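Local atomic coordinates of catalase (Pseudomonas syringae, PDB entry 1M7S), a protein that breaks down hydrogen peroxide into water and oxygen with the help of heme, protecting the cell from its toxic effects. Residues A134-D139 with F159-H164; V193-L198 with D271-T276; I448-L453 with T462-V467. All coordinates share one frame; numbering follows the deposited sequence.

All three contacts are buried, but at different depths. Interaction 2 lies deepest, about 15 Å from the chain centre to its own centre, and no other chain touches it; interaction 1 is buried at subunit contacts; interaction 3 is furthest out, at about 29 Å, between two helices of the C-terminal helical domain. Interactions 1 and 2 both reach the heme, through Phe137 and through Val193 and His194. Their polar groups serve subunit contacts in interaction 1 and turns or the heme surroundings in interaction 2, whereas interaction 3 is purely apolar. It adjoins interaction 1 where Ser163 O lies 2.7 Å from Tyr452 OH, a probable hydrogen bond; interactions 2 and 3 stay apart.

Interaction 1. Residues A134-D139 with F159-H164; sequences AIKFPD and FDFFSH. With HEM (protoporphyrin IX containing Fe), chain E.
Phe161 swings its CG anti to the backbone N (chi1 177°), which carries the ring out from helix 155-163 to segment 134-139. With its CG anti to the carbonyl carbon (chi1 -60°), Asp139 turns its carboxylate off to one side and keeps its methylene facing the ring. The touching is accordingly narrow: Asp139 CB comes within 3.6 Å of Phe161 CE1, and the backbone carbonyl carbon of Asp139 lies over one ring face, displaced toward the rim. Lys136 comes to the edge, near the ring plane, with its CE 4.2 Å from Phe161 CE1. Its chain is bent at chi2 and chi3, a fold that takes NZ back to Asp139 OD1, 3.1 Å away, in a salt bridge in which NZ meets OD1 from above the carboxylate plane (64° out of it).

In the catalase fold these groups lie on the side of segment 134-139 turned from the heme, buried where two other subunits meet it. Phe137 points away from Phe161, and its ring lies flat over a pyrrole on the same heme face as the iron-bound water, with C3C of the heme 3.4 Å above the ring plane. Ala134 CB adds a contact of 3.7 Å to the vinyl carbon CBC. Both polar ends are shared with other chains: Asp139 OD1 also pairs with Lys37 of the second subunit, while Lys136 NZ binds Gln16 and Asn15 of that subunit and Glu377 of the third. Phe161 O accepts from His164 N and from His164 ND1 (3.2 Å), both arriving from the same face of the carbonyl plane, and the ND1 bond, with its partner in the ring plane, probably helps to hold the imidazole back against the helix.

Interaction 2. Residues V193-L198 with D271-T276; sequences VHAYKL and DPLDAT. With HEM (protoporphyrin IX containing Fe), chain E.
Val193 and His194 belong to the shell next to the heme, and Ala275 packs against both. Val193 CG1, anti to the backbone N (chi1 -177°), is the methyl that lies between cofactor and loop, 3.5 Å from the vinyl carbon CBB of the heme and 3.7 Å from Ala275 O. The imidazole of His194 brings NE2 to 3.4 Å from the same CBB carbon, while its ND1 is 4.1 Å from Ala275 CB; both neighbours approach the ring obliquely. One residue on, the methyl of Ala195 points at the loop and meets Leu273 CD2 at 3.5 Å. With no hydrogen bond between the segments, shape and apolar contact carry the join.

What positions the imidazole comes from the next shell. His194 ND1 is hydrogen-bonded to Asp322 and NE2 to Arg328, which should restrict the ring's rotation; Leu324 and Leu325 of helix 323-339 pack on it as well. The acidic and basic partners would probably reinforce each other in polarising the ring.

The loop is shaped by two aspartates. Asp271 OD2 accepts from Leu273 N at 2.8 Å (N-H...O angle 156°) in an Asx turn, within a type I turn closed by Asp274 N and Asp271 O. Asp274 OD2 repeats the pattern with Thr276 N, 3.0 Å away, and also takes the threonine OG1 from the same side of its plane. Its other oxygen, OD1, forms salt bridges to Arg132 and Lys277. The two Asx turns shape the loop that brings Leu273 and Ala275 beside the broken barrel strand 190-199, where Val193 and His194 line the heme pocket of the catalase beta barrel.

Interaction 3. Residues I448-L453 with T462-V467; sequences IMLSYL and TRVAEV. Unlike the reference sequence in segment 448-453: Tyr452 (reference Val).
Segments 448-453 and 462-467 run nearly antiparallel as helices, with an angle of 153° between their directions, an axis separation of 9.1 Å at closest approach, and the nearest CA atoms on Leu450 and Ala465. Leu450 has the largest share of the contact. Its CG stands anti to the carbonyl carbon (chi1 -74°), which sends both methyls across to the facing helix: CD2 rests 3.5 Å from Ala465 N, and CD1 reaches Ala465 CB at 3.7 Å. The small alanine lets the leucine fork come right down to the backbone.

Beside it, Val464 receives two leucines. With CG1 anti to its backbone N, that methyl meets Leu450 CD2 at 3.7 Å and Leu453 CD1 at 3.9 Å. Leu453 crosses the valine at about a right angle, so its CD1 methyl presses end-on against the branch, near CB and both valine methyls.

The pair belongs to the C-terminal helical domain, where helix 472-480 covers Leu450 through Val475, and helix 424-438 reaches Val464 through Val431. On a different side of helix 443-456, the ring of Tyr452, a residue that differs from the reference sequence, lies over Ile448 O, which is 3.5 Å above the ring plane. That carbonyl accepts from Ser451 OG at 2.7 Å and from Tyr452 N, so the serine hydroxyl is satisfied within its own helix. Only methyl, methine and backbone atoms meet across the interface, consistent with cohesion by close fit and burial of apolar surface, without any directional bond between these helices.

Interaction 1. Residues A134-D139 with F159-H164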
loop_
_atom_site.group_PDB
_atom_site.type_symbol
_atom_site.label_atom_id
_atom_site.label_comp_id
_atom_site.label_asym_id
_atom_site.label_seq_id
_atom_site.Cartn_x
_atom_site.Cartn_y
_atom_site.Cartn_z
ATOM N N ALA A 134 -22.342 -15.085 8.239
ATOM C CA ALA A 134 -21.397 -14.120 7.666
ATOM C C ALA A 134 -21.059 -14.362 6.217
ATOM O O ALA A 134 -20.689 -13.385 5.541
ATOM C CB ALA A 134 -20.122 -14.073 8.512
ATOM N N ILE A 135 -21.278 -15.577 5.668
ATOM C CA ILE A 135 -21.051 -15.714 4.222
ATOM C C ILE A 135 -21.965 -14.783 3.426
ATOM O O ILE A 135 -21.651 -14.461 2.267
ATOM C CB ILE A 135 -21.167 -17.217 3.864
ATOM C CG1 ILE A 135 -20.416 -17.546 2.566
ATOM C CG2 ILE A 135 -22.631 -17.674 3.782
ATOM C CD1 ILE A 135 -20.166 -19.049 2.476
ATOM N N LYS A 136 -23.115 -14.307 3.909
ATOM C CA LYS A 136 -23.992 -13.382 3.229
ATOM C C LYS A 136 -23.664 -11.905 3.448
ATOM O O LYS A 136 -24.238 -11.013 2.779
ATOM C CB LYS A 136 -25.457 -13.658 3.677
ATOM C CG LYS A 136 -25.950 -15.085 3.429
ATOM C CD LYS A 136 -25.609 -15.561 2.035
ATOM C CE LYS A 136 -26.283 -14.693 0.937
ATOM N NZ LYS A 136 -25.773 -15.248 -0.390
ATOM N N PHE A 137 -22.666 -11.574 4.312
ATOM C CA PHE A 137 -22.417 -10.180 4.648
ATOM C C PHE A 137 -22.052 -9.307 3.450
ATOM O O PHE A 137 -22.657 -8.258 3.262
ATOM C CB PHE A 137 -21.385 -10.027 5.796
ATOM C CG PHE A 137 -21.294 -8.612 6.306
ATOM C CD1 PHE A 137 -22.305 -8.096 7.080
ATOM C CD2 PHE A 137 -20.163 -7.841 6.037
ATOM C CE1 PHE A 137 -22.225 -6.790 7.558
ATOM C CE2 PHE A 137 -20.085 -6.540 6.518
ATOM C CZ PHE A 137 -21.102 -6.024 7.303
ATOM N N PRO A 138 -21.131 -9.720 2.620
ATOM C CA PRO A 138 -20.745 -8.960 1.438
ATOM C C PRO A 138 -21.941 -8.759 0.525
ATOM O O PRO A 138 -22.161 -7.651 0.071
ATOM C CB PRO A 138 -19.595 -9.724 0.755
ATOM C CG PRO A 138 -19.029 -10.393 2.018
ATOM C CD PRO A 138 -20.300 -10.920 2.771
ATOM N N ASP A 139 -22.784 -9.788 0.371
ATOM C CA ASP A 139 -23.969 -9.660 -0.494
ATOM C C ASP A 139 -24.947 -8.627 0.078
ATOM O O ASP A 139 -25.457 -7.758 -0.617
ATOM C CB ASP A 139 -24.732 -10.978 -0.626
ATOM C CG ASP A 139 -23.843 -12.059 -1.221
ATOM O OD1 ASP A 139 -23.532 -13.070 -0.531
ATOM O OD2 ASP A 139 -23.473 -11.831 -2.396
ATOM N N PHE A 159 -34.296 -4.872 -1.894
ATOM C CA PHE A 159 -35.506 -5.711 -1.773
ATOM C C PHE A 159 -35.516 -6.889 -2.718
ATOM O O PHE A 159 -36.104 -7.924 -2.383
ATOM C CB PHE A 159 -36.811 -4.926 -1.790
ATOM C CG PHE A 159 -36.927 -4.000 -0.593
ATOM C CD1 PHE A 159 -37.000 -2.648 -0.774
ATOM C CD2 PHE A 159 -36.986 -4.562 0.688
ATOM C CE1 PHE A 159 -37.115 -1.793 0.324
ATOM C CE2 PHE A 159 -37.100 -3.711 1.787
ATOM C CZ PHE A 159 -37.174 -2.330 1.615
ATOM N N ASP A 160 -34.745 -6.845 -3.783
ATOM C CA ASP A 160 -34.500 -8.028 -4.607
ATOM C C ASP A 160 -33.730 -9.017 -3.725
ATOM O O ASP A 160 -34.116 -10.191 -3.523
ATOM C CB ASP A 160 -33.657 -7.589 -5.822
ATOM C CG ASP A 160 -33.116 -8.712 -6.677
ATOM O OD1 ASP A 160 -33.734 -9.791 -6.655
ATOM O OD2 ASP A 160 -32.094 -8.512 -7.376
ATOM N N PHE A 161 -32.688 -8.555 -3.014
ATOM C CA PHE A 161 -31.915 -9.437 -2.115
ATOM C C PHE A 161 -32.764 -9.984 -0.980
ATOM O O PHE A 161 -32.909 -11.213 -0.800
ATOM C CB PHE A 161 -30.704 -8.658 -1.536
ATOM C CG PHE A 161 -29.860 -9.422 -0.547
ATOM C CD1 PHE A 161 -29.039 -10.484 -0.876
ATOM C CD2 PHE A 161 -29.979 -9.071 0.786
ATOM C CE1 PHE A 161 -28.288 -11.162 0.078
ATOM C CE2 PHE A 161 -29.238 -9.744 1.756
ATOM C CZ PHE A 161 -28.405 -10.766 1.403
ATOM N N PHE A 162 -33.390 -9.075 -0.221
ATOM C CA PHE A 162 -34.121 -9.462 0.985
ATOM C C PHE A 162 -35.403 -10.247 0.732
ATOM O O PHE A 162 -35.837 -11.000 1.618
ATOM C CB PHE A 162 -34.421 -8.246 1.872
ATOM C CG PHE A 162 -33.211 -7.732 2.617
ATOM C CD1 PHE A 162 -32.814 -6.416 2.562
ATOM C CD2 PHE A 162 -32.508 -8.609 3.430
ATOM C CE1 PHE A 162 -31.714 -5.949 3.319
ATOM C CE2 PHE A 162 -31.417 -8.169 4.161
ATOM C CZ PHE A 162 -31.031 -6.857 4.101
ATOM N N SER A 163 -35.937 -10.224 -0.489
ATOM C CA SER A 163 -37.019 -11.137 -0.883
ATOM C C SER A 163 -36.590 -12.600 -0.806
ATOM O O SER A 163 -37.459 -13.473 -0.618
ATOM C CB SER A 163 -37.543 -10.809 -2.293
ATOM O OG SER A 163 -36.647 -11.187 -3.318
ATOM N N HIS A 164 -35.297 -12.962 -0.808
ATOM C CA HIS A 164 -34.829 -14.307 -0.576
ATOM C C HIS A 164 -34.413 -14.535 0.877
ATOM O O HIS A 164 -33.843 -15.572 1.227
ATOM C CB HIS A 164 -33.554 -14.556 -1.434
ATOM C CG HIS A 164 -33.757 -14.261 -2.895
ATOM N ND1 HIS A 164 -33.714 -12.958 -3.354
ATOM C CD2 HIS A 164 -34.019 -15.054 -3.973
ATOM C CE1 HIS A 164 -33.941 -12.940 -4.665
ATOM N NE2 HIS A 164 -34.118 -14.193 -5.037
HETATM C CHA HEM E . -17.428 -2.323 11.180
HETATM C CHB HEM E . -21.094 -3.679 14.034
HETATM C CHC HEM E . -21.796 -7.573 11.260
HETATM C CHD HEM E . -17.553 -6.729 9.042
HETATM C C1A HEM E . -18.373 -2.361 12.178
HETATM C C2A HEM E . -18.546 -1.308 13.208
HETATM C C3A HEM E . -19.556 -1.683 13.992
HETATM C C4A HEM E . -20.059 -2.947 13.482
HETATM C CMA HEM E . -20.131 -0.980 15.230
HETATM C CAA HEM E . -17.640 -0.067 13.266
HETATM C CBA HEM E . -16.515 -0.135 14.353
HETATM C CGA HEM E . -15.822 1.252 14.432
HETATM O O1A HEM E . -14.637 1.230 14.019
HETATM O O2A HEM E . -16.550 2.128 14.940
HETATM C C1B HEM E . -21.588 -4.864 13.560
HETATM C C2B HEM E . -22.634 -5.662 14.188
HETATM C C3B HEM E . -22.838 -6.742 13.404
HETATM C C4B HEM E . -21.926 -6.648 12.297
HETATM C CMB HEM E . -23.343 -5.258 15.488
HETATM C CAB HEM E . -23.823 -7.903 13.534
HETATM C CBB HEM E . -24.319 -8.321 14.682
HETATM C C1C HEM E . -20.658 -7.725 10.511
HETATM C C2C HEM E . -20.290 -8.925 9.795
HETATM C C3C HEM E . -19.108 -8.705 9.204
HETATM C C4C HEM E . -18.735 -7.337 9.497
HETATM C CMC HEM E . -21.085 -10.258 9.781
HETATM C CAC HEM E . -18.232 -9.626 8.332
HETATM C CBC HEM E . -18.068 -10.940 8.564
HETATM C C1D HEM E . -17.207 -5.417 9.391
HETATM C C2D HEM E . -16.049 -4.712 8.870
HETATM C C3D HEM E . -16.006 -3.510 9.449
HETATM C C4D HEM E . -17.135 -3.423 10.350
HETATM C CMD HEM E . -15.113 -5.338 7.821
HETATM C CAD HEM E . -14.958 -2.378 9.245
HETATM C CBD HEM E . -13.883 -2.467 10.388
HETATM C CGD HEM E . -12.698 -1.540 10.186
HETATM O O1D HEM E . -12.060 -1.213 11.247
HETATM O O2D HEM E . -12.333 -1.139 9.054
HETATM N NA HEM E . -19.346 -3.301 12.360
HETATM N NB HEM E . -21.153 -5.497 12.414
HETATM N NC HEM E . -19.706 -6.754 10.291
HETATM N ND HEM E . -17.815 -4.612 10.333
HETATM FE FE HEM E . -19.463 -5.078 11.388
HETATM O O HOH W 1 -21.457 -4.215 10.114
#

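Interaction 2. Residues V193-L198 with D271-T276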
loop_
_atom_site.group_PDB
_atom_site.type_symbol
_atom_site.label_atom_id
_atom_site.label_comp_id
_atom_site.label_asym_id
_atom_site.label_seq_id
_atom_site.Cartn_x
_atom_site.Cartn_y
_atom_site.Cartn_z
ATOM N N VAL A 193 -25.596 -7.854 20.179
ATOM C CA VAL A 193 -26.351 -8.652 19.233
ATOM C C VAL A 193 -26.170 -10.148 19.491
ATOM O O VAL A 193 -27.148 -10.817 19.880
ATOM C CB VAL A 193 -26.090 -8.301 17.771
ATOM C CG1 VAL A 193 -26.957 -9.130 16.861
ATOM C CG2 VAL A 193 -26.438 -6.806 17.553
ATOM N N HIS A 194 -24.979 -10.665 19.329
ATOM C CA HIS A 194 -24.733 -12.083 19.534
ATOM C C HIS A 194 -24.646 -12.455 21.009
ATOM O O HIS A 194 -24.267 -11.620 21.812
ATOM C CB HIS A 194 -23.310 -12.421 19.019
ATOM C CG HIS A 194 -22.975 -11.790 17.715
ATOM N ND1 HIS A 194 -23.625 -12.189 16.570
ATOM C CD2 HIS A 194 -22.117 -10.783 17.372
ATOM C CE1 HIS A 194 -23.164 -11.462 15.549
ATOM N NE2 HIS A 194 -22.257 -10.634 16.008
ATOM N N ALA A 195 -24.834 -13.742 21.279
ATOM C CA ALA A 195 -24.470 -14.288 22.574
ATOM C C ALA A 195 -22.935 -14.487 22.466
ATOM O O ALA A 195 -22.421 -14.917 21.427
ATOM C CB ALA A 195 -25.038 -15.703 22.722
ATOM N N TYR A 196 -22.220 -14.075 23.519
ATOM C CA TYR A 196 -20.807 -14.272 23.662
ATOM C C TYR A 196 -20.676 -15.418 24.723
ATOM O O TYR A 196 -21.649 -15.664 25.420
ATOM C CB TYR A 196 -20.069 -13.053 24.214
ATOM C CG TYR A 196 -19.808 -12.069 23.081
ATOM C CD1 TYR A 196 -20.839 -11.275 22.616
ATOM C CD2 TYR A 196 -18.563 -11.977 22.470
ATOM C CE1 TYR A 196 -20.644 -10.388 21.555
ATOM C CE2 TYR A 196 -18.343 -11.065 21.429
ATOM C CZ TYR A 196 -19.397 -10.305 20.982
ATOM O OH TYR A 196 -19.239 -9.413 19.931
ATOM N N LYS A 197 -19.541 -16.060 24.705
ATOM C CA LYS A 197 -19.354 -17.172 25.646
ATOM C C LYS A 197 -18.414 -16.670 26.736
ATOM O O LYS A 197 -17.260 -16.316 26.451
ATOM C CB LYS A 197 -18.819 -18.366 24.869
ATOM C CG LYS A 197 -18.305 -19.587 25.538
ATOM C CD LYS A 197 -17.471 -20.550 24.689
ATOM C CE LYS A 197 -18.142 -20.971 23.383
ATOM N NZ LYS A 197 -17.448 -22.209 22.862
ATOM N N LEU A 198 -18.902 -16.638 27.965
ATOM C CA LEU A 198 -18.078 -16.259 29.095
ATOM C C LEU A 198 -17.546 -17.553 29.761
ATOM O O LEU A 198 -18.358 -18.460 29.961
ATOM C CB LEU A 198 -18.835 -15.419 30.131
ATOM C CG LEU A 198 -19.295 -14.049 29.593
ATOM C CD1 LEU A 198 -19.832 -13.130 30.691
ATOM C CD2 LEU A 198 -18.181 -13.335 28.866
ATOM N N ASP A 271 -33.498 -20.502 17.652
ATOM C CA ASP A 271 -32.109 -20.841 18.027
ATOM C C ASP A 271 -31.580 -19.622 18.768
ATOM O O ASP A 271 -31.520 -18.506 18.222
ATOM C CB ASP A 271 -31.308 -21.051 16.733
ATOM C CG ASP A 271 -29.922 -21.594 17.042
ATOM O OD1 ASP A 271 -29.487 -22.509 16.304
ATOM O OD2 ASP A 271 -29.216 -21.262 18.016
ATOM N N PRO A 272 -31.153 -19.752 20.016
ATOM C CA PRO A 272 -30.611 -18.660 20.786
ATOM C C PRO A 272 -29.333 -18.090 20.186
ATOM O O PRO A 272 -29.028 -16.960 20.569
ATOM C CB PRO A 272 -30.351 -19.161 22.235
ATOM C CG PRO A 272 -31.291 -20.356 22.234
ATOM C CD PRO A 272 -31.260 -20.974 20.816
ATOM N N LEU A 273 -28.612 -18.826 19.330
ATOM C CA LEU A 273 -27.422 -18.235 18.708
ATOM C C LEU A 273 -27.706 -17.728 17.296
ATOM O O LEU A 273 -26.787 -17.462 16.514
ATOM C CB LEU A 273 -26.316 -19.279 18.701
ATOM C CG LEU A 273 -25.948 -19.868 20.090
ATOM C CD1 LEU A 273 -24.821 -20.857 19.888
ATOM C CD2 LEU A 273 -25.626 -18.770 21.086
ATOM N N ASP A 274 -28.974 -17.454 17.009
ATOM C CA ASP A 274 -29.381 -16.843 15.736
ATOM C C ASP A 274 -29.368 -15.310 15.904
ATOM O O ASP A 274 -30.042 -14.747 16.779
ATOM C CB ASP A 274 -30.797 -17.308 15.412
ATOM C CG ASP A 274 -31.472 -16.713 14.226
ATOM O OD1 ASP A 274 -32.653 -17.104 13.985
ATOM O OD2 ASP A 274 -30.811 -15.862 13.584
ATOM N N ALA A 275 -28.472 -14.609 15.177
ATOM C CA ALA A 275 -28.343 -13.157 15.306
ATOM C C ALA A 275 -29.566 -12.337 14.956
ATOM O O ALA A 275 -29.636 -11.110 15.186
ATOM C CB ALA A 275 -27.126 -12.734 14.476
ATOM N N THR A 276 -30.600 -12.940 14.320
ATOM C CA THR A 276 -31.853 -12.283 14.072
ATOM C C THR A 276 -32.836 -12.394 15.231
ATOM O O THR A 276 -33.951 -11.875 15.139
ATOM C CB THR A 276 -32.537 -12.844 12.792
ATOM O OG1 THR A 276 -32.988 -14.211 12.956
ATOM C CG2 THR A 276 -31.567 -12.646 11.655
HETATM C CHA HEM E . -17.428 -2.323 11.180
HETATM C CHB HEM E . -21.094 -3.679 14.034
HETATM C CHC HEM E . -21.796 -7.573 11.260
HETATM C CHD HEM E . -17.553 -6.729 9.042
HETATM C C1A HEM E . -18.373 -2.361 12.178
HETATM C C2A HEM E . -18.546 -1.308 13.208
HETATM C C3A HEM E . -19.556 -1.683 13.992
HETATM C C4A HEM E . -20.059 -2.947 13.482
HETATM C CMA HEM E . -20.131 -0.980 15.230
HETATM C CAA HEM E . -17.640 -0.067 13.266
HETATM C CBA HEM E . -16.515 -0.135 14.353
HETATM C CGA HEM E . -15.822 1.252 14.432
HETATM O O1A HEM E . -14.637 1.230 14.019
HETATM O O2A HEM E . -16.550 2.128 14.940
HETATM C C1B HEM E . -21.588 -4.864 13.560
HETATM C C2B HEM E . -22.634 -5.662 14.188
HETATM C C3B HEM E . -22.838 -6.742 13.404
HETATM C C4B HEM E . -21.926 -6.648 12.297
HETATM C CMB HEM E . -23.343 -5.258 15.488
HETATM C CAB HEM E . -23.823 -7.903 13.534
HETATM C CBB HEM E . -24.319 -8.321 14.682
HETATM C C1C HEM E . -20.658 -7.725 10.511
HETATM C C2C HEM E . -20.290 -8.925 9.795
HETATM C C3C HEM E . -19.108 -8.705 9.204
HETATM C C4C HEM E . -18.735 -7.337 9.497
HETATM C CMC HEM E . -21.085 -10.258 9.781
HETATM C CAC HEM E . -18.232 -9.626 8.332
HETATM C CBC HEM E . -18.068 -10.940 8.564
HETATM C C1D HEM E . -17.207 -5.417 9.391
HETATM C C2D HEM E . -16.049 -4.712 8.870
HETATM C C3D HEM E . -16.006 -3.510 9.449
HETATM C C4D HEM E . -17.135 -3.423 10.350
HETATM C CMD HEM E . -15.113 -5.338 7.821
HETATM C CAD HEM E . -14.958 -2.378 9.245
HETATM C CBD HEM E . -13.883 -2.467 10.388
HETATM C CGD HEM E . -12.698 -1.540 10.186
HETATM O O1D HEM E . -12.060 -1.213 11.247
HETATM O O2D HEM E . -12.333 -1.139 9.054
HETATM N NA HEM E . -19.346 -3.301 12.360
HETATM N NB HEM E . -21.153 -5.497 12.414
HETATM N NC HEM E . -19.706 -6.754 10.291
HETATM N ND HEM E . -17.815 -4.612 10.333
HETATM FE FE HEM E . -19.463 -5.078 11.388
HETATM O O HOH W 1 -21.457 -4.215 10.114
#

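Interaction 3. Residues I448-L453 with T462-V467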
loop_
_atom_site.group_PDB
_atom_site.type_symbol
_atom_site.label_atom_id
_atom_site.label_comp_id
_atom_site.label_asym_id
_atom_site.label_seq_id
_atom_site.Cartn_x
_atom_site.Cartn_y
_atom_site.Cartn_z
ATOM N N ILE A 448 -43.374 -10.587 -2.408
ATOM C CA ILE A 448 -42.773 -11.569 -1.480
ATOM C C ILE A 448 -42.396 -10.868 -0.175
ATOM O O ILE A 448 -42.615 -11.388 0.924
ATOM C CB ILE A 448 -41.590 -12.255 -2.122
ATOM C CG1 ILE A 448 -42.088 -13.304 -3.156
ATOM C CG2 ILE A 448 -40.713 -12.933 -1.046
ATOM C CD1 ILE A 448 -40.832 -13.794 -3.923
ATOM N N MET A 449 -41.773 -9.702 -0.283
ATOM C CA MET A 449 -41.462 -8.888 0.890
ATOM C C MET A 449 -42.723 -8.626 1.698
ATOM O O MET A 449 -42.651 -8.709 2.940
ATOM C CB MET A 449 -40.860 -7.546 0.483
ATOM C CG MET A 449 -39.375 -7.608 0.108
ATOM S SD MET A 449 -38.235 -8.389 1.270
ATOM C CE MET A 449 -38.617 -7.522 2.784
ATOM N N LEU A 450 -43.804 -8.231 1.034
ATOM C CA LEU A 450 -45.076 -7.954 1.729
ATOM C C LEU A 450 -45.617 -9.161 2.452
ATOM O O LEU A 450 -46.192 -9.075 3.552
ATOM C CB LEU A 450 -46.073 -7.424 0.670
ATOM C CG LEU A 450 -45.781 -5.981 0.223
ATOM C CD1 LEU A 450 -46.739 -5.575 -0.900
ATOM C CD2 LEU A 450 -45.808 -4.954 1.348
ATOM N N SER A 451 -45.430 -10.345 1.855
ATOM C CA SER A 451 -45.895 -11.590 2.486
ATOM C C SER A 451 -45.169 -11.812 3.804
ATOM O O SER A 451 -45.764 -12.298 4.786
ATOM C CB SER A 451 -45.767 -12.798 1.552
ATOM O OG SER A 451 -44.447 -13.297 1.405
ATOM N N TYR A 452 -43.871 -11.452 3.839
ATOM C CA TYR A 452 -43.131 -11.565 5.108
ATOM C C TYR A 452 -43.719 -10.681 6.175
ATOM O O TYR A 452 -43.914 -11.093 7.320
ATOM C CB TYR A 452 -41.644 -11.246 4.904
ATOM C CG TYR A 452 -40.952 -12.180 3.913
ATOM C CD1 TYR A 452 -39.752 -11.753 3.323
ATOM C CD2 TYR A 452 -41.394 -13.464 3.645
ATOM C CE1 TYR A 452 -39.078 -12.592 2.454
ATOM C CE2 TYR A 452 -40.741 -14.299 2.754
ATOM C CZ TYR A 452 -39.566 -13.858 2.166
ATOM O OH TYR A 452 -38.900 -14.656 1.278
ATOM N N LEU A 453 -44.068 -9.437 5.856
ATOM C CA LEU A 453 -44.639 -8.482 6.777
ATOM C C LEU A 453 -46.045 -8.923 7.189
ATOM O O LEU A 453 -46.428 -8.829 8.359
ATOM C CB LEU A 453 -44.679 -7.107 6.113
ATOM C CG LEU A 453 -43.330 -6.554 5.596
ATOM C CD1 LEU A 453 -43.549 -5.102 5.139
ATOM C CD2 LEU A 453 -42.307 -6.647 6.721
ATOM N N THR A 462 -50.784 -5.553 5.394
ATOM C CA THR A 462 -51.827 -4.860 4.626
ATOM C C THR A 462 -51.525 -3.381 4.454
ATOM O O THR A 462 -51.739 -2.808 3.391
ATOM C CB THR A 462 -53.191 -5.017 5.334
ATOM O OG1 THR A 462 -53.488 -6.411 5.334
ATOM C CG2 THR A 462 -54.269 -4.187 4.634
ATOM N N ARG A 463 -51.051 -2.691 5.493
ATOM C CA ARG A 463 -50.837 -1.245 5.376
ATOM C C ARG A 463 -49.610 -0.994 4.520
ATOM O O ARG A 463 -49.638 -0.050 3.736
ATOM C CB ARG A 463 -50.681 -0.621 6.757
ATOM C CG ARG A 463 -51.956 -0.764 7.628
ATOM C CD ARG A 463 -51.663 -0.231 9.041
ATOM N NE ARG A 463 -51.504 1.206 9.062
ATOM C CZ ARG A 463 -51.231 2.008 10.090
ATOM N NH1 ARG A 463 -51.075 1.506 11.315
ATOM N NH2 ARG A 463 -51.121 3.325 9.906
ATOM N N VAL A 464 -48.523 -1.737 4.748
ATOM C CA VAL A 464 -47.354 -1.457 3.871
ATOM C C VAL A 464 -47.703 -1.817 2.428
ATOM O O VAL A 464 -47.304 -1.086 1.543
ATOM C CB VAL A 464 -46.129 -2.267 4.284
ATOM C CG1 VAL A 464 -44.946 -1.968 3.382
ATOM C CG2 VAL A 464 -45.846 -1.890 5.742
ATOM N N ALA A 465 -48.489 -2.873 2.201
ATOM C CA ALA A 465 -48.939 -3.196 0.839
ATOM C C ALA A 465 -49.706 -2.054 0.170
ATOM O O ALA A 465 -49.618 -1.897 -1.061
ATOM C CB ALA A 465 -49.820 -4.432 0.878
ATOM N N GLU A 466 -50.536 -1.301 0.878
ATOM C CA GLU A 466 -51.257 -0.182 0.293
ATOM C C GLU A 466 -50.284 0.940 -0.114
ATOM O O GLU A 466 -50.338 1.480 -1.214
ATOM C CB GLU A 466 -52.283 0.392 1.260
ATOM N N VAL A 467 -49.369 1.310 0.795
ATOM C CA VAL A 467 -48.391 2.369 0.468
ATOM C C VAL A 467 -47.480 1.950 -0.669
ATOM O O VAL A 467 -47.166 2.739 -1.587
ATOM C CB VAL A 467 -47.561 2.683 1.744
ATOM C CG1 VAL A 467 -46.522 3.754 1.431
ATOM C CG2 VAL A 467 -48.451 3.138 2.874
#